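PDB 4G9M: agglutinin from Rhizoctonia solani, which is a fungal lectin that binds carbohydrates, probably through its ricin-type beta-trefoil fold, and assembles as a domain-swapped dimer. Local coordinates for residues S39-W51 with T59-T71. Residues are numbered along the deposited sequence; the frame is centred on the assembly and turned at random.
Sequences SHGGDNQKWRLKW and TLQNVKSGTYVGT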
ATOM      1  N   SER B  39      -0.338  -2.659  24.230  1.00 18.68           N
ATOM      2  CA  SER B  39       0.857  -3.393  23.868  1.00 22.98           C
ATOM      3  C   SER B  39       1.532  -3.982  25.113  1.00 22.06           C
ATOM      4  O   SER B  39       1.797  -3.264  26.077  1.00 24.37           O
ATOM      5  CB  SER B  39       1.826  -2.476  23.115  1.00 24.43           C
ATOM      6  OG  SER B  39       2.992  -3.183  22.714  1.00 25.24           O
ATOM      7  N   HIS B  40       1.790  -5.287  25.098  1.00 21.43           N
ATOM      8  CA  HIS B  40       2.530  -5.922  26.194  1.00 22.37           C
ATOM      9  C   HIS B  40       3.643  -6.858  25.714  1.00 30.75           C
ATOM     10  O   HIS B  40       4.296  -7.529  26.521  1.00 29.60           O
ATOM     11  CB  HIS B  40       1.590  -6.643  27.180  1.00 26.85           C
ATOM     12  CG  HIS B  40       0.676  -7.645  26.541  1.00 27.41           C
ATOM     13  ND1 HIS B  40       1.120  -8.623  25.676  1.00 31.24           N
ATOM     14  CD2 HIS B  40      -0.663  -7.816  26.647  1.00 29.34           C
ATOM     15  CE1 HIS B  40       0.092  -9.349  25.273  1.00 26.02           C
ATOM     16  NE2 HIS B  40      -1.002  -8.879  25.848  1.00 26.43           N
ATOM     17  N   GLY B  41       3.855  -6.901  24.403  1.00 27.51           N
ATOM     18  CA  GLY B  41       4.955  -7.669  23.839  1.00 26.63           C
ATOM     19  C   GLY B  41       4.738  -9.168  23.721  1.00 28.27           C
ATOM     20  O   GLY B  41       5.658  -9.904  23.369  1.00 28.27           O
ATOM     21  N   GLY B  42       3.530  -9.632  24.012  1.00 28.71           N
ATOM     22  CA  GLY B  42       3.227 -11.046  23.885  1.00 23.52           C
ATOM     23  C   GLY B  42       3.237 -11.481  22.433  1.00 19.10           C
ATOM     24  O   GLY B  42       2.995 -10.669  21.538  1.00 23.09           O
ATOM     25  N   ASP B  43       3.513 -12.762  22.198  1.00 28.24           N
ATOM     26  CA  ASP B  43       3.510 -13.307  20.839  1.00 21.67           C
ATOM     27  C   ASP B  43       2.129 -13.226  20.189  1.00 22.20           C
ATOM     28  O   ASP B  43       2.022 -13.231  18.961  1.00 19.92           O
ATOM     29  CB  ASP B  43       3.991 -14.762  20.816  1.00 19.38           C
ATOM     30  CG  ASP B  43       5.518 -14.892  20.859  1.00 33.69           C
ATOM     31  OD1 ASP B  43       6.235 -13.877  20.694  1.00 30.09           O
ATOM     32  OD2 ASP B  43       6.008 -16.030  21.035  1.00 33.34           O
ATOM     33  N   ASN B  44       1.077 -13.143  21.002  1.00 23.16           N
ATOM     34  CA  ASN B  44      -0.278 -13.029  20.458  1.00 19.88           C
ATOM     35  C   ASN B  44      -0.541 -11.649  19.858  1.00 20.74           C
ATOM     36  O   ASN B  44      -1.593 -11.414  19.269  1.00 18.97           O
ATOM     37  CB  ASN B  44      -1.344 -13.347  21.517  1.00 23.12           C
ATOM     38  CG  ASN B  44      -1.541 -12.219  22.502  1.00 27.47           C
ATOM     39  OD1 ASN B  44      -0.599 -11.788  23.162  1.00 22.89           O
ATOM     40  ND2 ASN B  44      -2.769 -11.721  22.595  1.00 26.12           N
ATOM     41  N   GLN B  45       0.433 -10.747  20.010  1.00 18.71           N
ATOM     42  CA  GLN B  45       0.346  -9.399  19.475  1.00 18.57           C
ATOM     43  C   GLN B  45       1.382  -9.186  18.374  1.00 17.02           C
ATOM     44  O   GLN B  45       1.640  -8.053  17.971  1.00 20.72           O
ATOM     45  CB  GLN B  45       0.537  -8.367  20.582  1.00 22.23           C
ATOM     46  CG  GLN B  45      -0.642  -8.274  21.549  1.00 21.28           C
ATOM     47  CD  GLN B  45      -0.422  -7.224  22.625  1.00 23.17           C
ATOM     48  OE1 GLN B  45       0.691  -6.714  22.796  1.00 23.10           O
ATOM     49  NE2 GLN B  45      -1.479  -6.902  23.363  1.00 21.17           N
ATOM     50  N   LYS B  46       1.942 -10.285  17.873  1.00 19.25           N
ATOM     51  CA  LYS B  46       2.911 -10.225  16.782  1.00 19.55           C
ATOM     52  C   LYS B  46       2.345 -10.930  15.568  1.00 21.98           C
ATOM     53  O   LYS B  46       1.736 -11.996  15.697  1.00 21.12           O
ATOM     54  CB  LYS B  46       4.206 -10.927  17.168  1.00 22.00           C
ATOM     55  CG  LYS B  46       5.235 -10.051  17.831  1.00 32.97           C
ATOM     56  CD  LYS B  46       4.897  -9.768  19.256  1.00 39.38           C
ATOM     57  CE  LYS B  46       6.160  -9.825  20.102  1.00 46.55           C
ATOM     58  NZ  LYS B  46       6.232  -8.695  21.066  1.00 50.09           N
ATOM     59  N   TRP B  47       2.600 -10.366  14.386  1.00 18.52           N
ATOM     60  CA  TRP B  47       1.979 -10.847  13.156  1.00 18.70           C
ATOM     61  C   TRP B  47       2.977 -10.976  12.004  1.00 24.97           C
ATOM     62  O   TRP B  47       3.752 -10.048  11.722  1.00 18.93           O
ATOM     63  CB  TRP B  47       0.856  -9.897  12.740  1.00 21.11           C
ATOM     64  CG  TRP B  47      -0.160  -9.699  13.810  1.00 19.18           C
ATOM     65  CD1 TRP B  47      -0.137  -8.762  14.809  1.00 20.03           C
ATOM     66  CD2 TRP B  47      -1.343 -10.464  14.002  1.00 19.20           C
ATOM     67  NE1 TRP B  47      -1.244  -8.896  15.606  1.00 18.95           N
ATOM     68  CE2 TRP B  47      -2.005  -9.934  15.130  1.00 15.43           C
ATOM     69  CE3 TRP B  47      -1.919 -11.547  13.323  1.00 16.41           C
ATOM     70  CZ2 TRP B  47      -3.206 -10.450  15.594  1.00 15.72           C
ATOM     71  CZ3 TRP B  47      -3.114 -12.058  13.792  1.00 20.04           C
ATOM     72  CH2 TRP B  47      -3.749 -11.501  14.909  1.00 14.57           C
ATOM     73  N   ARG B  48       2.955 -12.127  11.339  1.00 17.64           N
ATOM     74  CA  ARG B  48       3.853 -12.359  10.215  1.00 18.32           C
ATOM     75  C   ARG B  48       3.233 -11.888   8.905  1.00 17.34           C
ATOM     76  O   ARG B  48       2.155 -12.337   8.508  1.00 21.17           O
ATOM     77  CB  ARG B  48       4.234 -13.836  10.123  1.00 21.11           C
ATOM     78  CG  ARG B  48       4.843 -14.384  11.401  1.00 19.90           C
ATOM     79  CD  ARG B  48       5.734 -15.561  11.107  1.00 29.50           C
ATOM     80  NE  ARG B  48       6.484 -15.948  12.297  1.00 35.58           N
ATOM     81  CZ  ARG B  48       6.053 -16.850  13.162  1.00 37.65           C
ATOM     82  NH1 ARG B  48       4.884 -17.445  12.958  1.00 44.40           N
ATOM     83  NH2 ARG B  48       6.781 -17.156  14.222  1.00 29.26           N
ATOM     84  N   LEU B  49       3.926 -10.970   8.240  1.00 16.57           N
ATOM     85  CA  LEU B  49       3.495 -10.441   6.957  1.00 17.91           C
ATOM     86  C   LEU B  49       4.214 -11.227   5.864  1.00 19.59           C
ATOM     87  O   LEU B  49       5.434 -11.294   5.856  1.00 18.47           O
ATOM     88  CB  LEU B  49       3.844  -8.945   6.858  1.00 15.21           C
ATOM     89  CG  LEU B  49       3.585  -8.258   5.519  1.00 14.34           C
ATOM     90  CD1 LEU B  49       2.079  -8.120   5.295  1.00 17.99           C
ATOM     91  CD2 LEU B  49       4.256  -6.891   5.468  1.00 17.60           C
ATOM     92  N   LYS B  50       3.453 -11.823   4.953  1.00 17.95           N
ATOM     93  CA  LYS B  50       4.036 -12.634   3.891  1.00 16.62           C
ATOM     94  C   LYS B  50       3.235 -12.475   2.607  1.00 17.12           C
ATOM     95  O   LYS B  50       2.003 -12.540   2.633  1.00 18.88           O
ATOM     96  CB  LYS B  50       4.054 -14.104   4.303  1.00 17.76           C
ATOM     97  CG  LYS B  50       4.901 -14.991   3.411  1.00 22.32           C
ATOM     98  CD  LYS B  50       4.837 -16.432   3.850  1.00 22.18           C
ATOM     99  CE  LYS B  50       5.653 -17.307   2.906  1.00 26.43           C
ATOM    100  NZ  LYS B  50       5.468 -18.751   3.201  1.00 40.96           N
ATOM    101  N   TRP B  51       3.929 -12.284   1.487  1.00 19.09           N
ATOM    102  CA  TRP B  51       3.265 -12.204   0.185  1.00 18.33           C
ATOM    103  C   TRP B  51       2.855 -13.598  -0.300  1.00 20.42           C
ATOM    104  O   TRP B  51       3.610 -14.553  -0.137  1.00 20.10           O
ATOM    105  CB  TRP B  51       4.145 -11.448  -0.833  1.00 17.73           C
ATOM    106  CG  TRP B  51       3.912  -9.972  -0.745  1.00 18.04           C
ATOM    107  CD1 TRP B  51       3.068  -9.220  -1.524  1.00 16.10           C
ATOM    108  CD2 TRP B  51       4.457  -9.077   0.231  1.00 15.94           C
ATOM    109  NE1 TRP B  51       3.080  -7.907  -1.107  1.00 19.00           N
ATOM    110  CE2 TRP B  51       3.915  -7.796  -0.024  1.00 19.48           C
ATOM    111  CE3 TRP B  51       5.342  -9.232   1.303  1.00 18.38           C
ATOM    112  CZ2 TRP B  51       4.239  -6.685   0.745  1.00 16.99           C
ATOM    113  CZ3 TRP B  51       5.669  -8.121   2.065  1.00 22.88           C
ATOM    114  CH2 TRP B  51       5.116  -6.861   1.782  1.00 20.35           C
ATOM    115  N   THR B  59      -0.797 -12.184   3.509  1.00 17.07           N
ATOM    116  CA  THR B  59      -1.553 -12.650   4.663  1.00 16.28           C
ATOM    117  C   THR B  59      -0.854 -12.172   5.920  1.00 18.44           C
ATOM    118  O   THR B  59       0.335 -11.813   5.883  1.00 17.65           O
ATOM    119  CB  THR B  59      -1.676 -14.173   4.711  1.00 17.66           C
ATOM    120  OG1 THR B  59      -0.367 -14.754   4.711  1.00 21.22           O
ATOM    121  CG2 THR B  59      -2.457 -14.705   3.518  1.00 18.60           C
ATOM    122  N   LEU B  60      -1.591 -12.168   7.029  1.00 16.48           N
ATOM    123  CA  LEU B  60      -1.019 -11.873   8.337  1.00 14.64           C
ATOM    124  C   LEU B  60      -1.246 -13.080   9.218  1.00 17.37           C
ATOM    125  O   LEU B  60      -2.388 -13.506   9.396  1.00 17.18           O
ATOM    126  CB  LEU B  60      -1.691 -10.632   8.944  1.00 17.61           C
ATOM    127  CG  LEU B  60      -1.332  -9.294   8.301  1.00 15.71           C
ATOM    128  CD1 LEU B  60      -2.145  -8.184   8.964  1.00 16.33           C
ATOM    129  CD2 LEU B  60       0.176  -9.022   8.440  1.00 19.10           C
ATOM    130  N   GLN B  61      -0.161 -13.647   9.743  1.00 16.74           N
ATOM    131  CA  GLN B  61      -0.255 -14.845  10.581  1.00 14.11           C
ATOM    132  C   GLN B  61       0.163 -14.568  12.018  1.00 18.83           C
ATOM    133  O   GLN B  61       1.223 -13.983  12.264  1.00 20.40           O
ATOM    134  CB  GLN B  61       0.606 -15.963   9.985  1.00 17.94           C
ATOM    135  CG  GLN B  61       0.534 -17.255  10.744  1.00 18.10           C
ATOM    136  CD  GLN B  61       1.476 -18.303  10.180  1.00 22.46           C
ATOM    137  OE1 GLN B  61       2.517 -17.971   9.604  1.00 30.34           O
ATOM    138  NE2 GLN B  61       1.116 -19.574  10.336  1.00 22.76           N
ATOM    139  N   ASN B  62      -0.657 -14.982  12.979  1.00 20.26           N
ATOM    140  CA  ASN B  62      -0.315 -14.754  14.384  1.00 18.96           C
ATOM    141  C   ASN B  62       0.880 -15.589  14.832  1.00 20.38           C
ATOM    142  O   ASN B  62       0.944 -16.789  14.561  1.00 18.36           O
ATOM    143  CB  ASN B  62      -1.521 -15.005  15.294  1.00 17.61           C
ATOM    144  CG  ASN B  62      -1.294 -14.497  16.708  1.00 21.01           C
ATOM    145  OD1 ASN B  62      -0.957 -15.268  17.617  1.00 20.74           O
ATOM    146  ND2 ASN B  62      -1.477 -13.196  16.900  1.00 19.27           N
ATOM    147  N   VAL B  63       1.838 -14.958  15.510  1.00 16.65           N
ATOM    148  CA  VAL B  63       3.042 -15.663  15.926  1.00 19.51           C
ATOM    149  C   VAL B  63       2.714 -16.753  16.959  1.00 21.05           C
ATOM    150  O   VAL B  63       3.260 -17.860  16.917  1.00 23.16           O
ATOM    151  CB  VAL B  63       4.117 -14.687  16.459  1.00 18.60           C
ATOM    152  CG1 VAL B  63       5.184 -15.428  17.239  1.00 22.86           C
ATOM    153  CG2 VAL B  63       4.743 -13.916  15.302  1.00 19.67           C
ATOM    154  N   LYS B  64       1.793 -16.456  17.869  1.00 19.20           N
ATOM    155  CA  LYS B  64       1.488 -17.423  18.925  1.00 22.06           C
ATOM    156  C   LYS B  64       0.669 -18.623  18.436  1.00 24.96           C
ATOM    157  O   LYS B  64       1.032 -19.774  18.698  1.00 25.88           O
ATOM    158  CB  LYS B  64       0.791 -16.735  20.091  1.00 18.40           C
ATOM    159  CG  LYS B  64       0.583 -17.631  21.304  1.00 24.29           C
ATOM    160  CD  LYS B  64       0.782 -16.846  22.591  1.00 38.09           C
ATOM    161  CE  LYS B  64       0.857 -17.748  23.820  1.00 47.14           C
ATOM    162  NZ  LYS B  64      -0.494 -18.140  24.319  1.00 53.69           N
ATOM    163  N   SER B  65      -0.414 -18.355  17.715  1.00 24.77           N
ATOM    164  CA  SER B  65      -1.365 -19.394  17.311  1.00 21.14           C
ATOM    165  C   SER B  65      -1.016 -20.147  16.023  1.00 21.08           C
ATOM    166  O   SER B  65      -1.387 -21.308  15.863  1.00 23.96           O
ATOM    167  CB  SER B  65      -2.758 -18.787  17.152  1.00 19.40           C
ATOM    168  OG  SER B  65      -2.788 -17.873  16.059  1.00 21.42           O
ATOM    169  N   GLY B  66      -0.330 -19.480  15.100  1.00 19.19           N
ATOM    170  CA  GLY B  66      -0.122 -20.029  13.769  1.00 22.95           C
ATOM    171  C   GLY B  66      -1.323 -19.856  12.849  1.00 23.23           C
ATOM    172  O   GLY B  66      -1.304 -20.286  11.695  1.00 21.70           O
ATOM    173  N   THR B  67      -2.388 -19.240  13.353  1.00 18.84           N
ATOM    174  CA  THR B  67      -3.556 -18.990  12.517  1.00 17.63           C
ATOM    175  C   THR B  67      -3.485 -17.602  11.895  1.00 17.77           C
ATOM    176  O   THR B  67      -2.636 -16.781  12.261  1.00 19.61           O
ATOM    177  CB  THR B  67      -4.873 -19.177  13.279  1.00 19.74           C
ATOM    178  OG1 THR B  67      -4.905 -18.326  14.433  1.00 17.88           O
ATOM    179  CG2 THR B  67      -5.033 -20.623  13.714  1.00 22.56           C
ATOM    180  N   TYR B  68      -4.385 -17.344  10.958  1.00 18.97           N
ATOM    181  CA  TYR B  68      -4.301 -16.149  10.143  1.00 16.90           C
ATOM    182  C   TYR B  68      -5.414 -15.163  10.428  1.00 19.98           C
ATOM    183  O   TYR B  68      -6.486 -15.527  10.930  1.00 19.78           O
ATOM    184  CB  TYR B  68      -4.374 -16.535   8.669  1.00 17.41           C
ATOM    185  CG  TYR B  68      -3.221 -17.378   8.193  1.00 18.60           C
ATOM    186  CD1 TYR B  68      -3.219 -18.756   8.378  1.00 17.65           C
ATOM    187  CD2 TYR B  68      -2.103 -16.790   7.582  1.00 17.32           C
ATOM    188  CE1 TYR B  68      -2.155 -19.536   7.940  1.00 20.67           C
ATOM    189  CE2 TYR B  68      -1.030 -17.571   7.146  1.00 17.89           C
ATOM    190  CZ  TYR B  68      -1.066 -18.932   7.324  1.00 21.86           C
ATOM    191  OH  TYR B  68      -0.007 -19.708   6.894  1.00 22.65           O
ATOM    192  N   VAL B  69      -5.172 -13.908  10.068  1.00 16.49           N
ATOM    193  CA  VAL B  69      -6.253 -12.919  10.042  1.00 17.45           C
ATOM    194  C   VAL B  69      -7.296 -13.387   9.047  1.00 17.95           C
ATOM    195  O   VAL B  69      -7.006 -13.555   7.862  1.00 18.41           O
ATOM    196  CB  VAL B  69      -5.741 -11.534   9.625  1.00 16.22           C
ATOM    197  CG1 VAL B  69      -6.908 -10.599   9.225  1.00 19.92           C
ATOM    198  CG2 VAL B  69      -4.914 -10.940  10.761  1.00 22.34           C
ATOM    199  N   GLY B  70      -8.509 -13.598   9.542  1.00 15.97           N
ATOM    200  CA  GLY B  70      -9.579 -14.117   8.720  1.00 17.68           C
ATOM    201  C   GLY B  70     -10.890 -13.483   9.106  1.00 16.59           C
ATOM    202  O   GLY B  70     -10.931 -12.362   9.637  1.00 20.59           O
ATOM    203  N   THR B  71     -11.977 -14.192   8.839  1.00 17.04           N
ATOM    204  CA  THR B  71     -13.302 -13.630   9.081  1.00 18.37           C
ATOM    205  C   THR B  71     -14.267 -14.641   9.704  1.00 17.30           C
ATOM    206  O   THR B  71     -14.165 -15.844   9.476  1.00 19.99           O
ATOM    207  CB  THR B  71     -13.895 -13.031   7.785  1.00 18.49           C
ATOM    208  OG1 THR B  71     -15.152 -12.388   8.061  1.00 19.85           O
ATOM    209  CG2 THR B  71     -14.087 -14.114   6.741  1.00 19.50           C
TER
HETATM  210  O   HOH W   1       1.325 -14.439   6.866  1.00 18.57           O
HETATM  211  O   HOH W   2       1.079 -15.705   2.768  1.00 31.24           O
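Strands 47-51 and 59-62 pair as a beta hairpin of the ricin-type beta-trefoil, and the loop that leads into the first strand is tied to the turn that follows the second. Arg48 and Gln61 form an antiparallel hydrogen-bonded pair, with Arg48 N to Gln61 O at 2.7 Å; Lys50 and Thr59 form the next. Trp47 closes the Gln-x-Trp pattern familiar in this family (Gln45, Lys46, Trp47). Over one face of its indole, offset toward the rim, lies the amide of Asn62, whose ND2 is 3.5 Å from CZ2; the two planes stand 76° apart. Asn62 CG is anti to the backbone N (chi1 -168°), which brings the amide to residues 43-46, where ND2 donates to Asn44 O (3.0 Å) from above the carbonyl plane. Its OD1 meanwhile accepts from Ser65 N in an Asx motif. Val69 CG2 reaches Trp47 CZ3 (3.7 Å), and Leu60 CD2 meets Leu49 CD1 (3.8 Å) on the same buried side, while NE1 of Trp47 bonds to Leu21 O. On the opposite face, which carries Arg48 and Gln61, the guanidinium of Arg48 lies with its centre against Val63 CG2, 3.9 Å from CZ, and a water links Arg48 O to Thr59 OG1. Held at both ends, the buried Asn62 amide should be fixed in rotation and ties loop, indole and following turn together, whereas the Arg48 and Lys50 side chains are exposed.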